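Local atomic coordinates of PbSGBP-B lipoprotein (PDB entry 6D2Y), a protein that probably binds polysaccharides at the cell surface of Prevotella bryantii, through a C-terminal beta-sandwich domain of the xyloglucan-binding family that carries a magnesium ion. Residues A[235-247]-A[275-287]. Numbering follows the deposited sequence.
Sequences EVLGNSGWHDRII and NDEFSFEYWAGNW
The carboxylate of E281 grips the 235-247 loop at W242 and H243. E281 OE1 accepts both backbone amides: W242 N approaches it nearly end-on, whereas H243 N, 3.0 Å away, comes from above the carboxylate plane. E281 OE2 offers its syn lone pair to H243 ND1 at 2.7 Å, the bond lying in the imidazole plane, and takes S279 OG on its anti side. CG of H243 lies beside its backbone N and anti to the carbonyl carbon (chi1 -47°), which brings the ring over D276, whose CB sits 3.5 Å from the ring centre, almost exactly on the normal; W242 CB covers the opposite face. W283 lays its six-membered ring under G241 CA (3.7 Å to the centroid) and turns its edge toward the face of the W242 indole, planes 70° apart. R245, bent at chi2 and chi3, sends NH1 to S279 O (2.8 Å), while E277 O lies over the guanidinium face. S240 and Y282, on edge strand 279-282, form a single backbone bridge, in which S240 N donates to E281 O (3.0 Å). Four donors thus fix the buried carboxylate's rotation, and its charge would probably favour protonated H243.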
loop_
_atom_site.group_PDB
_atom_site.type_symbol
_atom_site.label_atom_id
_atom_site.label_comp_id
_atom_site.label_asym_id
_atom_site.label_seq_id
_atom_site.Cartn_x
_atom_site.Cartn_y
_atom_site.Cartn_z
ATOM N N GLU A 235 5.885 23.913 16.848
ATOM C CA GLU A 235 4.937 23.318 17.776
ATOM C C GLU A 235 4.844 21.819 17.531
ATOM O O GLU A 235 4.914 21.362 16.387
ATOM C CB GLU A 235 3.544 23.944 17.637
ATOM C CG GLU A 235 3.430 25.364 18.170
ATOM C CD GLU A 235 2.074 25.981 17.880
ATOM O OE1 GLU A 235 1.712 26.082 16.689
ATOM O OE2 GLU A 235 1.371 26.359 18.841
ATOM N N VAL A 236 4.692 21.061 18.612
ATOM C CA VAL A 236 4.395 19.637 18.526
ATOM C C VAL A 236 2.880 19.521 18.411
ATOM O O VAL A 236 2.152 19.703 19.388
ATOM C CB VAL A 236 4.944 18.864 19.726
ATOM C CG1 VAL A 236 4.811 17.366 19.491
ATOM C CG2 VAL A 236 6.395 19.236 19.970
ATOM N N LEU A 237 2.404 19.227 17.204
ATOM C CA LEU A 237 0.971 19.199 16.951
ATOM C C LEU A 237 0.306 18.051 17.701
ATOM O O LEU A 237 0.866 16.957 17.828
ATOM C CB LEU A 237 0.699 19.072 15.455
ATOM C CG LEU A 237 1.386 20.093 14.550
ATOM C CD1 LEU A 237 0.990 19.860 13.100
ATOM C CD2 LEU A 237 1.040 21.509 14.986
ATOM N N GLY A 238 -0.898 18.312 18.194
ATOM C CA GLY A 238 -1.685 17.309 18.879
ATOM C C GLY A 238 -3.162 17.626 18.805
ATOM O O GLY A 238 -3.729 17.719 17.714
ATOM N N ASN A 239 -3.795 17.801 19.960
ATOM C CA ASN A 239 -5.196 18.192 19.989
ATOM C C ASN A 239 -5.352 19.638 19.534
ATOM O O ASN A 239 -4.570 20.512 19.913
ATOM C CB ASN A 239 -5.767 18.021 21.395
ATOM C CG ASN A 239 -5.923 16.567 21.789
ATOM O OD1 ASN A 239 -6.499 15.768 21.050
ATOM N ND2 ASN A 239 -5.407 16.214 22.962
ATOM N N SER A 240 -6.366 19.881 18.705
ATOM C CA SER A 240 -6.708 21.233 18.283
ATOM C C SER A 240 -8.169 21.282 17.862
ATOM O O SER A 240 -8.478 21.411 16.674
ATOM C CB SER A 240 -5.802 21.699 17.144
ATOM O OG SER A 240 -6.089 23.040 16.788
ATOM N N GLY A 241 -9.070 21.165 18.830
ATOM C CA GLY A 241 -10.489 21.113 18.547
ATOM C C GLY A 241 -11.310 21.121 19.817
ATOM O O GLY A 241 -10.913 21.734 20.813
ATOM N N TRP A 242 -12.450 20.434 19.798
ATOM C CA TRP A 242 -13.342 20.408 20.950
ATOM C C TRP A 242 -13.069 19.233 21.881
ATOM O O TRP A 242 -13.047 19.408 23.104
ATOM C CB TRP A 242 -14.798 20.358 20.482
ATOM C CG TRP A 242 -15.363 21.693 20.113
ATOM C CD1 TRP A 242 -14.817 22.916 20.376
ATOM C CD2 TRP A 242 -16.585 21.940 19.411
ATOM N NE1 TRP A 242 -15.627 23.909 19.881
ATOM C CE2 TRP A 242 -16.719 23.336 19.283
ATOM C CE3 TRP A 242 -17.581 21.115 18.879
ATOM C CZ2 TRP A 242 -17.809 23.927 18.648
ATOM C CZ3 TRP A 242 -18.662 21.703 18.247
ATOM C CH2 TRP A 242 -18.767 23.095 18.136
ATOM N N HIS A 243 -12.857 18.042 21.331
ATOM C CA HIS A 243 -12.763 16.814 22.116
ATOM C C HIS A 243 -11.321 16.317 22.090
ATOM O O HIS A 243 -10.884 15.687 21.122
ATOM C CB HIS A 243 -13.743 15.779 21.577
ATOM C CG HIS A 243 -15.111 16.334 21.327
ATOM N ND1 HIS A 243 -15.598 16.580 20.061
ATOM C CD2 HIS A 243 -16.085 16.719 22.186
ATOM C CE1 HIS A 243 -16.819 17.078 20.150
ATOM N NE2 HIS A 243 -17.138 17.172 21.428
ATOM N N ASP A 244 -10.592 16.599 23.167
ATOM C CA ASP A 244 -9.173 16.280 23.245
ATOM C C ASP A 244 -8.967 14.794 23.508
ATOM O O ASP A 244 -9.656 14.191 24.334
ATOM C CB ASP A 244 -8.507 17.099 24.350
ATOM C CG ASP A 244 -8.871 18.565 24.290
ATOM O OD1 ASP A 244 -8.879 19.132 23.178
ATOM O OD2 ASP A 244 -9.146 19.155 25.357
ATOM N N ARG A 245 -8.000 14.211 22.809
ATOM C CA ARG A 245 -7.711 12.793 22.918
ATOM C C ARG A 245 -6.427 12.571 23.706
ATOM O O ARG A 245 -5.585 13.463 23.842
ATOM C CB ARG A 245 -7.601 12.149 21.532
ATOM C CG ARG A 245 -8.907 12.138 20.754
ATOM C CD ARG A 245 -9.727 10.884 21.036
ATOM N NE ARG A 245 -10.294 10.875 22.383
ATOM C CZ ARG A 245 -11.400 11.523 22.734
ATOM N NH1 ARG A 245 -12.068 12.240 21.839
ATOM N NH2 ARG A 245 -11.842 11.452 23.982
ATOM N N ILE A 246 -6.297 11.354 24.236
ATOM C CA ILE A 246 -5.103 10.977 24.980
ATOM C C ILE A 246 -3.891 11.024 24.064
ATOM O O ILE A 246 -3.914 10.496 22.945
ATOM C CB ILE A 246 -5.282 9.580 25.592
ATOM C CG1 ILE A 246 -6.437 9.578 26.598
ATOM C CG2 ILE A 246 -3.991 9.112 26.242
ATOM C CD1 ILE A 246 -6.644 8.243 27.281
ATOM N N ILE A 247 -2.826 11.670 24.532
ATOM C CA ILE A 247 -1.541 11.696 23.841
ATOM C C ILE A 247 -0.478 11.468 24.908
ATOM O O ILE A 247 -0.241 12.344 25.747
ATOM C CB ILE A 247 -1.289 13.015 23.093
ATOM C CG1 ILE A 247 -2.472 13.356 22.178
ATOM C CG2 ILE A 247 0.001 12.932 22.291
ATOM C CD1 ILE A 247 -2.141 14.337 21.068
ATOM N N ASN A 275 -20.481 9.278 19.107
ATOM C CA ASN A 275 -19.864 9.328 20.430
ATOM C C ASN A 275 -18.525 10.034 20.260
ATOM O O ASN A 275 -17.604 9.478 19.650
ATOM C CB ASN A 275 -19.688 7.922 21.007
ATOM C CG ASN A 275 -19.306 7.931 22.479
ATOM O OD1 ASN A 275 -18.851 8.942 23.011
ATOM N ND2 ASN A 275 -19.472 6.787 23.141
ATOM N N ASP A 276 -18.421 11.263 20.780
ATOM C CA ASP A 276 -17.202 12.058 20.639
ATOM C C ASP A 276 -16.001 11.468 21.369
ATOM O O ASP A 276 -14.891 12.002 21.225
ATOM C CB ASP A 276 -17.430 13.495 21.131
ATOM C CG ASP A 276 -18.660 14.141 20.519
ATOM O OD1 ASP A 276 -19.395 14.843 21.238
ATOM O OD2 ASP A 276 -18.887 13.919 19.300
ATOM N N GLU A 277 -16.189 10.396 22.145
ATOM C CA GLU A 277 -15.050 9.716 22.744
ATOM C C GLU A 277 -14.117 9.129 21.695
ATOM O O GLU A 277 -12.950 8.862 22.001
ATOM C CB GLU A 277 -15.521 8.607 23.683
ATOM C CG GLU A 277 -16.099 9.094 25.001
ATOM C CD GLU A 277 -15.022 9.501 25.988
ATOM O OE1 GLU A 277 -13.912 8.930 25.928
ATOM O OE2 GLU A 277 -15.289 10.383 26.834
ATOM N N PHE A 278 -14.599 8.917 20.472
ATOM C CA PHE A 278 -13.801 8.355 19.387
ATOM C C PHE A 278 -13.562 9.374 18.278
ATOM O O PHE A 278 -13.618 9.050 17.091
ATOM C CB PHE A 278 -14.463 7.103 18.822
ATOM C CG PHE A 278 -15.112 6.234 19.864
ATOM C CD1 PHE A 278 -14.337 5.417 20.672
ATOM C CD2 PHE A 278 -16.488 6.208 20.016
ATOM C CE1 PHE A 278 -14.922 4.607 21.632
ATOM C CE2 PHE A 278 -17.080 5.399 20.970
ATOM C CZ PHE A 278 -16.296 4.597 21.779
ATOM N N SER A 279 -13.296 10.621 18.653
ATOM C CA SER A 279 -13.035 11.688 17.694
ATOM C C SER A 279 -11.717 12.368 18.041
ATOM O O SER A 279 -11.562 12.899 19.145
ATOM C CB SER A 279 -14.174 12.712 17.683
ATOM O OG SER A 279 -13.854 13.815 16.852
ATOM N N PHE A 280 -10.773 12.340 17.106
ATOM C CA PHE A 280 -9.578 13.170 17.177
ATOM C C PHE A 280 -9.743 14.323 16.199
ATOM O O PHE A 280 -10.118 14.109 15.041
ATOM C CB PHE A 280 -8.314 12.372 16.850
ATOM C CG PHE A 280 -7.103 13.232 16.625
ATOM C CD1 PHE A 280 -6.654 13.496 15.341
ATOM C CD2 PHE A 280 -6.418 13.783 17.696
ATOM C CE1 PHE A 280 -5.541 14.294 15.127
ATOM C CE2 PHE A 280 -5.302 14.581 17.490
ATOM C CZ PHE A 280 -4.863 14.836 16.204
ATOM N N GLU A 281 -9.476 15.541 16.663
ATOM C CA GLU A 281 -9.717 16.739 15.869
ATOM C C GLU A 281 -8.500 17.647 15.926
ATOM O O GLU A 281 -8.114 18.105 17.006
ATOM C CB GLU A 281 -10.965 17.479 16.365
ATOM C CG GLU A 281 -12.213 16.609 16.472
ATOM C CD GLU A 281 -13.139 17.029 17.604
ATOM O OE1 GLU A 281 -12.811 17.999 18.321
ATOM O OE2 GLU A 281 -14.200 16.390 17.773
ATOM N N TYR A 282 -7.898 17.907 14.766
ATOM C CA TYR A 282 -6.898 18.960 14.617
ATOM C C TYR A 282 -7.461 20.014 13.674
ATOM O O TYR A 282 -7.557 19.787 12.463
ATOM C CB TYR A 282 -5.566 18.430 14.090
ATOM C CG TYR A 282 -4.563 19.546 13.871
ATOM C CD1 TYR A 282 -3.773 20.009 14.914
ATOM C CD2 TYR A 282 -4.429 20.159 12.630
ATOM C CE1 TYR A 282 -2.870 21.037 14.727
ATOM C CE2 TYR A 282 -3.530 21.191 12.435
ATOM C CZ TYR A 282 -2.752 21.624 13.487
ATOM O OH TYR A 282 -1.851 22.647 13.298
ATOM N N TRP A 283 -7.820 21.167 14.224
ATOM C CA TRP A 283 -8.328 22.288 13.444
ATOM C C TRP A 283 -7.256 23.370 13.405
ATOM O O TRP A 283 -6.750 23.783 14.452
ATOM C CB TRP A 283 -9.633 22.819 14.038
ATOM C CG TRP A 283 -10.678 21.750 14.230
ATOM C CD1 TRP A 283 -10.749 20.546 13.586
ATOM C CD2 TRP A 283 -11.800 21.792 15.122
ATOM N NE1 TRP A 283 -11.842 19.838 14.025
ATOM C CE2 TRP A 283 -12.504 20.581 14.966
ATOM C CE3 TRP A 283 -12.276 22.736 16.036
ATOM C CZ2 TRP A 283 -13.658 20.290 15.692
ATOM C CZ3 TRP A 283 -13.421 22.445 16.755
ATOM C CH2 TRP A 283 -14.099 21.233 16.579
ATOM N N ALA A 284 -6.899 23.803 12.198
ATOM C CA ALA A 284 -5.875 24.827 12.043
ATOM C C ALA A 284 -6.357 26.156 12.612
ATOM O O ALA A 284 -7.544 26.488 12.545
ATOM C CB ALA A 284 -5.505 24.991 10.570
ATOM N N GLY A 285 -5.427 26.914 13.174
ATOM C CA GLY A 285 -5.720 28.190 13.792
ATOM C C GLY A 285 -5.720 28.096 15.308
ATOM O O GLY A 285 -5.702 27.016 15.900
ATOM N N ASN A 286 -5.737 29.268 15.938
ATOM C CA ASN A 286 -5.756 29.351 17.396
ATOM C C ASN A 286 -6.347 30.695 17.826
ATOM O O ASN A 286 -5.720 31.494 18.522
ATOM C CB ASN A 286 -4.354 29.131 17.961
ATOM C CG ASN A 286 -4.361 28.837 19.453
ATOM O OD1 ASN A 286 -5.352 28.348 19.997
ATOM N ND2 ASN A 286 -3.247 29.122 20.118
ATOM N N TRP A 287 -7.588 30.949 17.408
ATOM C CA TRP A 287 -8.370 32.107 17.855
ATOM C C TRP A 287 -7.692 33.436 17.525
ATOM O O TRP A 287 -7.811 34.405 18.280
ATOM C CB TRP A 287 -8.669 32.031 19.357
ATOM C CG TRP A 287 -9.220 30.716 19.819
ATOM C CD1 TRP A 287 -8.509 29.632 20.240
ATOM C CD2 TRP A 287 -10.602 30.350 19.911
ATOM N NE1 TRP A 287 -9.362 28.611 20.586
ATOM C CE2 TRP A 287 -10.653 29.029 20.394
ATOM C CE3 TRP A 287 -11.801 31.014 19.633
ATOM C CZ2 TRP A 287 -11.856 28.357 20.603
ATOM C CZ3 TRP A 287 -12.993 30.346 19.838
ATOM C CH2 TRP A 287 -13.012 29.030 20.319
HETATM O O HOH W 1 -8.739 15.574 19.448
HETATM O O HOH W 2 -9.383 18.485 20.135
#